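Local structure of ScaE cell-surface anchored scaffoldin protein (Ruminococcus flavefaciens, 2ZF9) at residues K31-I36 / G179-Y184; L55-A60 / G121-L126. The protein presumably anchors the cellulosome to the bacterial cell surface, the part here being a type III cohesin, a module that binds dockerins. All coordinates share one frame; numbering follows the deposited sequence.

Contact 1. Residues K31-I36 / G179-Y184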
ATOM      1  N   LYS A  31      -5.499  -8.402  12.936  1.00 15.90           N
ATOM      2  CA  LYS A  31      -5.849  -8.608  11.521  1.00 17.62           C
ATOM      3  C   LYS A  31      -5.859  -7.250  10.825  1.00 17.59           C
ATOM      4  O   LYS A  31      -6.922  -6.586  10.734  1.00 17.75           O
ATOM      5  CB  LYS A  31      -7.231  -9.294  11.377  1.00 18.98           C
ATOM      6  CG  LYS A  31      -7.239 -10.812  11.760  1.00 18.11           C
ATOM      7  CD  LYS A  31      -8.627 -11.418  11.484  1.00 20.68           C
ATOM      8  CE  LYS A  31      -8.629 -12.933  11.747  1.00 21.57           C
ATOM      9  NZ  LYS A  31      -8.541 -13.178  13.226  1.00 21.49           N
ATOM     10  N   PRO A  32      -4.673  -6.797  10.376  1.00 17.18           N
ATOM     11  CA  PRO A  32      -4.609  -5.519   9.661  1.00 15.28           C
ATOM     12  C   PRO A  32      -5.303  -5.494   8.305  1.00 17.61           C
ATOM     13  O   PRO A  32      -5.414  -6.513   7.620  1.00 20.09           O
ATOM     14  CB  PRO A  32      -3.102  -5.272   9.489  1.00 14.51           C
ATOM     15  CG  PRO A  32      -2.400  -6.230  10.503  1.00 16.43           C
ATOM     16  CD  PRO A  32      -3.350  -7.434  10.535  1.00 14.50           C
ATOM     17  N   THR A  33      -5.823  -4.334   7.930  1.00 16.77           N
ATOM     18  CA  THR A  33      -6.251  -4.135   6.567  1.00 18.97           C
ATOM     19  C   THR A  33      -5.403  -3.027   6.012  1.00 18.73           C
ATOM     20  O   THR A  33      -5.384  -1.935   6.585  1.00 19.63           O
ATOM     21  CB  THR A  33      -7.733  -3.704   6.469  1.00 20.48           C
ATOM     22  OG1 THR A  33      -8.550  -4.717   7.072  1.00 26.44           O
ATOM     23  CG2 THR A  33      -8.148  -3.541   5.019  1.00 22.19           C
ATOM     24  N   LEU A  34      -4.742  -3.292   4.883  1.00 16.79           N
ATOM     25  CA  LEU A  34      -4.065  -2.232   4.154  1.00 17.23           C
ATOM     26  C   LEU A  34      -4.938  -1.907   2.976  1.00 19.83           C
ATOM     27  O   LEU A  34      -5.376  -2.825   2.258  1.00 19.51           O
ATOM     28  CB  LEU A  34      -2.704  -2.703   3.646  1.00 17.46           C
ATOM     29  CG  LEU A  34      -1.701  -3.137   4.699  1.00 25.43           C
ATOM     30  CD1 LEU A  34      -0.367  -3.446   4.005  1.00 19.00           C
ATOM     31  CD2 LEU A  34      -1.557  -2.039   5.738  1.00 23.62           C
ATOM     32  N   SER A  35      -5.203  -0.618   2.763  1.00 18.18           N
ATOM     33  CA  SER A  35      -6.076  -0.238   1.651  1.00 18.72           C
ATOM     34  C   SER A  35      -5.494   0.932   0.876  1.00 19.17           C
ATOM     35  O   SER A  35      -4.829   1.816   1.452  1.00 20.07           O
ATOM     36  CB  SER A  35      -7.505   0.073   2.149  1.00 20.65           C
ATOM     37  OG  SER A  35      -7.492   1.117   3.085  1.00 32.66           O
ATOM     38  N   ILE A  36      -5.729   0.926  -0.434  1.00 18.96           N
ATOM     39  CA  ILE A  36      -5.308   2.041  -1.304  1.00 18.54           C
ATOM     40  C   ILE A  36      -6.563   2.725  -1.812  1.00 20.66           C
ATOM     41  O   ILE A  36      -7.582   2.066  -2.070  1.00 18.70           O
ATOM     42  CB  ILE A  36      -4.447   1.545  -2.452  1.00 18.31           C
ATOM     43  CG1 ILE A  36      -3.102   1.016  -1.893  1.00 19.65           C
ATOM     44  CG2 ILE A  36      -4.264   2.639  -3.559  1.00 18.61           C
ATOM     45  CD1 ILE A  36      -2.242   0.313  -2.962  1.00 23.79           C
ATOM     46  N   GLY A 179      -5.659  -9.370   3.980  1.00 18.09           N
ATOM     47  CA  GLY A 179      -5.926  -8.025   4.485  1.00 16.15           C
ATOM     48  C   GLY A 179      -5.626  -6.927   3.488  1.00 18.26           C
ATOM     49  O   GLY A 179      -5.414  -5.777   3.889  1.00 18.64           O
ATOM     50  N   ILE A 180      -5.615  -7.246   2.189  1.00 15.02           N
ATOM     51  CA  ILE A 180      -5.311  -6.190   1.210  1.00 15.63           C
ATOM     52  C   ILE A 180      -6.571  -5.752   0.499  1.00 16.69           C
ATOM     53  O   ILE A 180      -7.274  -6.587  -0.061  1.00 17.38           O
ATOM     54  CB  ILE A 180      -4.248  -6.622   0.160  1.00 16.61           C
ATOM     55  CG1 ILE A 180      -2.941  -7.093   0.835  1.00 16.62           C
ATOM     56  CG2 ILE A 180      -4.011  -5.462  -0.811  1.00 17.01           C
ATOM     57  CD1 ILE A 180      -2.285  -6.037   1.792  1.00 13.47           C
ATOM     58  N   GLU A 181      -6.859  -4.448   0.545  1.00 16.32           N
ATOM     59  CA  GLU A 181      -7.907  -3.846  -0.259  1.00 23.78           C
ATOM     60  C   GLU A 181      -7.250  -2.989  -1.360  1.00 19.57           C
ATOM     61  O   GLU A 181      -6.739  -1.903  -1.099  1.00 19.69           O
ATOM     62  CB  GLU A 181      -8.840  -3.050   0.641  1.00 20.25           C
ATOM     63  CG  GLU A 181     -10.101  -2.481  -0.035  1.00 38.69           C
ATOM     64  CD  GLU A 181     -10.817  -1.427   0.853  1.00 38.15           C
ATOM     65  OE1 GLU A 181     -10.751  -1.557   2.112  1.00 51.04           O
ATOM     66  OE2 GLU A 181     -11.431  -0.469   0.296  1.00 45.16           O
ATOM     67  N   GLN A 182      -7.222  -3.505  -2.587  1.00 17.89           N
ATOM     68  CA  GLN A 182      -6.514  -2.828  -3.667  1.00 17.11           C
ATOM     69  C   GLN A 182      -7.289  -1.562  -4.085  1.00 19.44           C
ATOM     70  O   GLN A 182      -8.509  -1.439  -3.833  1.00 17.07           O
ATOM     71  CB  GLN A 182      -6.336  -3.770  -4.887  1.00 20.39           C
ATOM     72  CG  GLN A 182      -5.611  -5.107  -4.622  1.00 17.86           C
ATOM     73  CD  GLN A 182      -4.142  -4.944  -4.202  1.00 13.80           C
ATOM     74  OE1 GLN A 182      -3.754  -3.914  -3.657  1.00 16.12           O
ATOM     75  NE2 GLN A 182      -3.320  -5.966  -4.458  1.00 16.76           N
ATOM     76  N   GLY A 183      -6.582  -0.628  -4.714  1.00 19.27           N
ATOM     77  CA  GLY A 183      -7.213   0.595  -5.159  1.00 19.34           C
ATOM     78  C   GLY A 183      -7.079   0.823  -6.647  1.00 19.08           C
ATOM     79  O   GLY A 183      -6.675  -0.080  -7.415  1.00 20.91           O
ATOM     80  N   TYR A 184      -7.447   2.028  -7.071  1.00 19.73           N
ATOM     81  CA  TYR A 184      -7.420   2.380  -8.483  1.00 19.50           C
ATOM     82  C   TYR A 184      -7.712   3.850  -8.683  1.00 19.22           C
ATOM     83  O   TYR A 184      -8.188   4.546  -7.761  1.00 19.52           O
ATOM     84  CB  TYR A 184      -8.463   1.560  -9.281  1.00 18.14           C
ATOM     85  CG  TYR A 184      -9.846   1.573  -8.697  1.00 20.48           C
ATOM     86  CD1 TYR A 184     -10.359   0.438  -8.050  1.00 25.39           C
ATOM     87  CD2 TYR A 184     -10.646   2.722  -8.759  1.00 27.84           C
ATOM     88  CE1 TYR A 184     -11.645   0.447  -7.499  1.00 26.60           C
ATOM     89  CE2 TYR A 184     -11.946   2.744  -8.194  1.00 22.34           C
ATOM     90  CZ  TYR A 184     -12.429   1.603  -7.592  1.00 23.89           C
ATOM     91  OH  TYR A 184     -13.683   1.627  -7.034  1.00 29.00           O
TER
HETATM   92  O   HOH W   1      -9.211   0.373  -1.229  1.00 42.82           O
HETATM   93  O   HOH W   2     -10.108   2.361   0.082  1.00 53.58           O
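One face of the Glu-181 carboxylate lies over the side chain of Ser-35, with Glu-181 OE1 3.6 Å from Ser-35 CB. Glu-181 CG stands anti to the backbone N (chi1 -173°), and the chain runs on extended, which brings the carboxylate over the outer face of the sheet, leaning toward Ser-35. Water 2 approaches from that same face and donates to Glu-181 OE2 at 3.1 Å; Lys-38 makes a long, weak ion pair with the same oxygen. Behind the sheet, on the face of Leu-34 and Ile-180, the contact is apolar: the Ile-180 CD1 methyl reaches across obliquely to Leu-34 CB at 3.8 Å, and Thr-175 and Phe-159 also pack on Leu-34. Three backbone bonds join the strands: Leu-34 N to Gly-179 O (2.8 Å), the nearly straight Glu-181 N to Leu-34 O (2.8 Å), and Ile-36 N to Glu-181 O (3.1 Å). Beyond Ser-35 the register slips by one residue, so that Gly-183, not Gln-182, lies beside Ile-36; the Gln-182 side chain leaves toward Val-147, whose N bonds its OE1. A side chain on Gly-179 or Gly-183 would collide with the carbonyl oxygens of Pro-32 and Ile-36, respectively. Parallel pairing of the first long strand with the last is characteristic of the cohesin jelly-roll β-sandwich.

Contact 2. Residues L55-A60 / G121-L126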
ATOM      1  N   LEU A  55      -2.019   4.980   0.909  1.00 20.21           N
ATOM      2  CA  LEU A  55      -2.020   3.656   1.494  1.00 19.39           C
ATOM      3  C   LEU A  55      -2.333   3.813   2.971  1.00 17.83           C
ATOM      4  O   LEU A  55      -1.599   4.484   3.706  1.00 18.78           O
ATOM      5  CB  LEU A  55      -0.672   2.945   1.289  1.00 17.00           C
ATOM      6  CG  LEU A  55      -0.408   1.593   1.990  1.00 20.23           C
ATOM      7  CD1 LEU A  55      -1.328   0.514   1.480  1.00 18.54           C
ATOM      8  CD2 LEU A  55       1.051   1.154   1.721  1.00 24.90           C
ATOM      9  N   SER A  56      -3.443   3.207   3.399  1.00 15.85           N
ATOM     10  CA  SER A  56      -3.895   3.303   4.800  1.00 20.30           C
ATOM     11  C   SER A  56      -3.839   1.980   5.548  1.00 20.40           C
ATOM     12  O   SER A  56      -3.872   0.913   4.925  1.00 19.81           O
ATOM     13  CB  SER A  56      -5.347   3.839   4.836  1.00 18.65           C
ATOM     14  OG  SER A  56      -5.361   5.177   4.334  1.00 24.59           O
ATOM     15  N   VAL A  57      -3.777   2.078   6.882  1.00 18.49           N
ATOM     16  CA  VAL A  57      -3.753   0.930   7.805  1.00 20.04           C
ATOM     17  C   VAL A  57      -4.960   1.032   8.737  1.00 18.73           C
ATOM     18  O   VAL A  57      -5.279   2.111   9.226  1.00 17.74           O
ATOM     19  CB  VAL A  57      -2.490   0.956   8.709  1.00 20.76           C
ATOM     20  CG1 VAL A  57      -2.535  -0.183   9.728  1.00 24.40           C
ATOM     21  CG2 VAL A  57      -1.204   0.850   7.894  1.00 21.98           C
ATOM     22  N   GLU A  58      -5.653  -0.078   8.945  1.00 20.79           N
ATOM     23  CA  GLU A  58      -6.746  -0.126   9.901  1.00 24.27           C
ATOM     24  C   GLU A  58      -6.579  -1.405  10.677  1.00 23.14           C
ATOM     25  O   GLU A  58      -6.082  -2.407  10.135  1.00 21.14           O
ATOM     26  CB  GLU A  58      -8.082  -0.145   9.145  1.00 25.62           C
ATOM     27  CG  GLU A  58      -9.254   0.314   9.987  1.00 40.60           C
ATOM     28  CD  GLU A  58     -10.615   0.188   9.260  1.00 40.15           C
ATOM     29  OE1 GLU A  58     -10.747   0.650   8.088  1.00 48.34           O
ATOM     30  OE2 GLU A  58     -11.544  -0.366   9.893  1.00 55.78           O
ATOM     31  N   GLY A  59      -6.916  -1.378  11.967  1.00 22.16           N
ATOM     32  CA  GLY A  59      -6.979  -2.597  12.738  1.00 18.66           C
ATOM     33  C   GLY A  59      -5.653  -3.038  13.313  1.00 19.91           C
ATOM     34  O   GLY A  59      -5.566  -4.153  13.814  1.00 20.83           O
ATOM     35  N   ALA A  60      -4.624  -2.176  13.272  1.00 17.47           N
ATOM     36  CA  ALA A  60      -3.294  -2.583  13.749  1.00 17.79           C
ATOM     37  C   ALA A  60      -2.647  -1.598  14.738  1.00 19.19           C
ATOM     38  O   ALA A  60      -1.459  -1.736  15.023  1.00 17.76           O
ATOM     39  CB  ALA A  60      -2.371  -2.779  12.551  1.00 18.96           C
ATOM     40  N   GLY A 121       3.387   1.979  15.595  1.00 18.64           N
ATOM     41  CA  GLY A 121       2.553   2.266  14.429  1.00 17.33           C
ATOM     42  C   GLY A 121       1.088   2.508  14.819  1.00 20.06           C
ATOM     43  O   GLY A 121       0.598   1.952  15.806  1.00 21.37           O
ATOM     44  N   LYS A 122       0.396   3.321  14.029  1.00 18.11           N
ATOM     45  CA  LYS A 122      -1.014   3.658  14.251  1.00 17.49           C
ATOM     46  C   LYS A 122      -1.858   3.334  13.012  1.00 19.88           C
ATOM     47  O   LYS A 122      -1.335   2.962  11.961  1.00 19.02           O
ATOM     48  CB  LYS A 122      -1.134   5.164  14.570  1.00 18.04           C
ATOM     49  CG  LYS A 122      -0.360   5.635  15.830  1.00 18.75           C
ATOM     50  CD  LYS A 122      -1.003   5.036  17.104  1.00 19.69           C
ATOM     51  CE  LYS A 122      -0.507   5.757  18.382  1.00 22.05           C
ATOM     52  NZ  LYS A 122      -1.108   5.088  19.592  1.00 29.16           N
ATOM     53  N   ASP A 123      -3.178   3.457  13.154  1.00 19.69           N
ATOM     54  CA  ASP A 123      -4.068   3.356  12.032  1.00 19.89           C
ATOM     55  C   ASP A 123      -4.101   4.709  11.322  1.00 19.71           C
ATOM     56  O   ASP A 123      -3.656   5.719  11.880  1.00 19.01           O
ATOM     57  CB  ASP A 123      -5.462   3.008  12.540  1.00 18.85           C
ATOM     58  CG  ASP A 123      -5.601   1.550  12.901  1.00 23.44           C
ATOM     59  OD1 ASP A 123      -4.662   0.736  12.672  1.00 20.97           O
ATOM     60  OD2 ASP A 123      -6.682   1.210  13.430  1.00 31.00           O
ATOM     61  N   GLY A 124      -4.637   4.728  10.109  1.00 18.04           N
ATOM     62  CA  GLY A 124      -4.722   5.957   9.335  1.00 20.03           C
ATOM     63  C   GLY A 124      -3.836   5.891   8.098  1.00 19.36           C
ATOM     64  O   GLY A 124      -3.425   4.799   7.664  1.00 18.41           O
ATOM     65  N   VAL A 125      -3.519   7.045   7.531  1.00 19.77           N
ATOM     66  CA  VAL A 125      -2.705   7.087   6.299  1.00 17.14           C
ATOM     67  C   VAL A 125      -1.216   6.808   6.612  1.00 21.17           C
ATOM     68  O   VAL A 125      -0.567   7.554   7.369  1.00 18.90           O
ATOM     69  CB  VAL A 125      -2.804   8.468   5.586  1.00 18.58           C
ATOM     70  CG1 VAL A 125      -1.841   8.543   4.383  1.00 19.44           C
ATOM     71  CG2 VAL A 125      -4.216   8.710   5.090  1.00 21.12           C
ATOM     72  N   LEU A 126      -0.676   5.747   6.011  1.00 18.01           N
ATOM     73  CA  LEU A 126       0.722   5.421   6.182  1.00 16.87           C
ATOM     74  C   LEU A 126       1.583   6.196   5.172  1.00 19.92           C
ATOM     75  O   LEU A 126       2.627   6.802   5.542  1.00 18.40           O
ATOM     76  CB  LEU A 126       0.916   3.895   6.067  1.00 17.51           C
ATOM     77  CG  LEU A 126       2.217   3.276   6.572  1.00 22.61           C
ATOM     78  CD1 LEU A 126       2.253   3.312   8.077  1.00 15.65           C
ATOM     79  CD2 LEU A 126       2.412   1.811   6.037  1.00 20.45           C
TER
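The carboxylate of Asp-123 is gripped by two successive backbone N-H groups where strand 50-58 ends. Gly-59 N meets Asp-123 OD2 at 3.0 Å from above the carboxylate plane, while Ala-60 N uses the syn lone pair of Asp-123 OD1, also at 3.0 Å. With its CG beside the backbone N (chi1 -78°), Asp-123 swings the carboxylate over the turn, and one side of it faces the chain at Glu-58 CA. Gly-59 has a positive phi (85°), which suits glycine and lets the backbone bend so that both N-H groups face the same acid. With an alanine in place of Asp-123, these two N-H groups would probably lose their acceptor and the Gly-59 turn would be held less firmly. Asp-123 OD1 also lies 3.7 Å from Val-57 CG1, the side chains crossing at about a right angle.

Further along, the strands pair antiparallel. Val-57 and Gly-124 form a hydrogen-bonded pair, Gly-124 N to Val-57 O at 2.8 Å and Val-57 N to Gly-124 O at 2.9 Å; Leu-126 N continues the ladder on Leu-55 O at 2.8 Å, and the Leu-55 backbone bonds on to Trp-127. Gly-124 adopts backbone angles that would jam a side chain against the preceding carbonyl. In the non-hydrogen-bonded pair, Ser-56 OG touches Val-125 CG2 on the outer face. Inward, Val-57 CG2 packs on Leu-126 CB at 4.1 Å.

Strand 33-41 flanks strand 50-58, opposite strand 124-132. Leu-34 and Phe-159 lie against Val-57, Leu-69 of strand 66-73 packs on both Leu-55 and Leu-126, and Lys-122 turns out to a salt bridge with Asp-62.

From the N terminus the chain lays down strand 33-41 and then strand 50-58, its antiparallel neighbour. About 60 residues later, strand 124-132 comes back beside strand 50-58, and contact 2 closes that loop. The chain next adds strand 142-149 and helix 166-178 before strand 180-187 settles on the other edge of strand 33-41, closing the longer loop of contact 1, inside which contact 2 is nested. The two meet directly through backbone bonds between Ser-35 and Ser-56 and between Thr-33 and Glu-58, and through Leu-34 against Val-57. Strands 180-187, 33-41, 50-58 and 124-132 thus stand side by side, consistent with one sheet of the cohesin sandwich.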